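Local coordinates for protein L-iditol 2-dehydrogenase (Clostridium scindens, PDB 4OH1) that probably oxidises L-iditol and related polyols with NAD+ as a zinc-containing member of the alcohol dehydrogenase family, at residues 177-182 and 199-204. Numbering follows the deposited sequence.
Sequences VAIMGA and STITVF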
loop_
_atom_site.group_PDB
_atom_site.type_symbol
_atom_site.label_atom_id
_atom_site.label_comp_id
_atom_site.label_asym_id
_atom_site.label_seq_id
_atom_site.Cartn_x
_atom_site.Cartn_y
_atom_site.Cartn_z
ATOM N N VAL A 177 19.323 -2.636 5.605
ATOM C CA VAL A 177 19.306 -1.185 5.497
ATOM C C VAL A 177 20.705 -0.627 5.398
ATOM O O VAL A 177 21.578 -0.935 6.225
ATOM C CB VAL A 177 18.613 -0.552 6.740
ATOM C CG1 VAL A 177 18.622 0.928 6.658
ATOM C CG2 VAL A 177 17.231 -1.033 6.862
ATOM N N ALA A 178 20.926 0.180 4.377
ATOM C CA ALA A 178 22.189 0.943 4.258
ATOM C C ALA A 178 21.912 2.430 4.454
ATOM O O ALA A 178 21.057 2.992 3.765
ATOM C CB ALA A 178 22.821 0.736 2.878
ATOM N N ILE A 179 22.620 3.048 5.393
ATOM C CA ILE A 179 22.465 4.481 5.660
ATOM C C ILE A 179 23.746 5.186 5.307
ATOM O O ILE A 179 24.794 4.848 5.837
ATOM C CB ILE A 179 22.106 4.746 7.142
ATOM C CG1 ILE A 179 20.746 4.142 7.480
ATOM C CG2 ILE A 179 22.115 6.271 7.478
ATOM C CD1 ILE A 179 20.536 3.865 8.917
HETATM N N MSE A 180 23.665 6.138 4.382
HETATM C CA MSE A 180 24.860 6.933 3.963
HETATM C C MSE A 180 24.843 8.209 4.806
HETATM O O MSE A 180 23.934 9.070 4.689
HETATM C CB MSE A 180 24.856 7.306 2.500
HETATM C CG MSE A 180 24.196 6.319 1.560
HETATM SE SE MSE A 180 24.985 4.493 1.736
HETATM C CE MSE A 180 26.655 5.109 0.995
ATOM N N GLY A 181 25.813 8.282 5.696
ATOM C CA GLY A 181 26.027 9.472 6.544
ATOM C C GLY A 181 25.786 9.152 8.004
ATOM O O GLY A 181 24.740 8.670 8.363
ATOM N N ALA A 182 26.777 9.385 8.841
ATOM C CA ALA A 182 26.650 9.146 10.282
ATOM C C ALA A 182 26.477 10.438 11.081
ATOM O O ALA A 182 27.041 10.580 12.179
ATOM C CB ALA A 182 27.824 8.389 10.776
ATOM N N SER A 199 16.828 -6.251 9.962
ATOM C CA SER A 199 17.621 -7.349 10.483
ATOM C C SER A 199 19.091 -7.126 10.187
ATOM O O SER A 199 19.931 -7.729 10.853
ATOM C CB SER A 199 17.127 -8.676 9.922
ATOM O OG SER A 199 16.964 -8.592 8.513
ATOM N N THR A 200 19.409 -6.271 9.213
ATOM C CA THR A 200 20.800 -5.796 9.039
ATOM C C THR A 200 20.854 -4.287 8.802
ATOM O O THR A 200 20.122 -3.788 7.992
ATOM C CB THR A 200 21.473 -6.507 7.893
ATOM O OG1 THR A 200 21.506 -7.886 8.198
ATOM C CG2 THR A 200 22.906 -6.038 7.702
ATOM N N ILE A 201 21.655 -3.564 9.593
ATOM C CA ILE A 201 21.791 -2.095 9.458
ATOM C C ILE A 201 23.261 -1.745 9.313
ATOM O O ILE A 201 24.034 -2.038 10.189
ATOM C CB ILE A 201 21.238 -1.355 10.662
ATOM C CG1 ILE A 201 19.768 -1.717 10.871
ATOM C CG2 ILE A 201 21.347 0.119 10.445
ATOM C CD1 ILE A 201 19.121 -1.279 12.202
ATOM N N THR A 202 23.648 -1.170 8.187
ATOM C CA THR A 202 25.047 -0.772 7.939
ATOM C C THR A 202 25.117 0.698 7.639
ATOM O O THR A 202 24.411 1.209 6.762
ATOM C CB THR A 202 25.575 -1.496 6.704
ATOM O OG1 THR A 202 25.450 -2.900 6.906
ATOM C CG2 THR A 202 27.027 -1.163 6.442
ATOM N N VAL A 203 25.939 1.401 8.378
ATOM C CA VAL A 203 26.157 2.833 8.166
ATOM C C VAL A 203 27.499 3.095 7.488
ATOM O O VAL A 203 28.521 2.418 7.755
ATOM C CB VAL A 203 26.071 3.586 9.508
ATOM C CG1 VAL A 203 26.410 5.077 9.383
ATOM C CG2 VAL A 203 24.659 3.433 10.102
ATOM N N PHE A 204 27.500 4.089 6.612
ATOM C CA PHE A 204 28.696 4.445 5.857
ATOM C C PHE A 204 29.081 5.892 6.166
ATOM O O PHE A 204 28.217 6.733 6.191
ATOM C CB PHE A 204 28.453 4.285 4.348
ATOM C CG PHE A 204 28.135 2.901 3.919
ATOM C CD1 PHE A 204 26.848 2.395 4.069
ATOM C CD2 PHE A 204 29.093 2.095 3.300
ATOM C CE1 PHE A 204 26.518 1.115 3.642
ATOM C CE2 PHE A 204 28.755 0.817 2.868
ATOM C CZ PHE A 204 27.428 0.345 3.063
#
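Selenomethionine Met180 and Phe204 stand side by side on one face of a parallel strand pair, both pointing the same way. The bend at chi2 (-55°) brings the Met180 SE to 3.6 Å from Phe204 CD1, and a further turn at chi3 lays the terminal CE against CB and CG of Phe204. The approach is an oblique Met-aromatic contact, with SE 40° off the ring normal. An unbranched, flexible side chain suits this place because it can bend to bring its selenium obliquely against the ring. Two residues earlier on the same strand, the small Ala178 sets its CB 3.8 Å from Phe204 CE1; helix 230-238 packs on the Phe204 side chain through Val230 and Ala234. Thr202 shares this face and turns its hydroxyl to Tyr242.

Branched aliphatic residues, well suited to extended backbone, fill the other face. Ile179 touches twice: CD1 runs alongside Ile201 CG2 (4.1 Å), and CB meets Val203 CG2. With CG1 anti to the backbone N, Val203 reaches forward to Ala182 CB at 3.9 Å. Helix 184-194 covers this layer, Val190 resting on Val203.

Between the faces, five backbone hydrogen bonds join the strands, from Val177 N to Thr200 O (2.8 Å) through to Gly181 N to Phe204 O (2.9 Å). Gly181 has phi 115°, a backbone shape in which a CB would collide with the carbonyl oxygen of Met180, so glycine fits. Strand 176-180, helix 184-194 and strand 200-205 form a beta-alpha-beta crossover, and Gly181 begins a probable GxGxxG turn, the arrangement characteristic of a Rossmann fold, which in this family binds the dinucleotide.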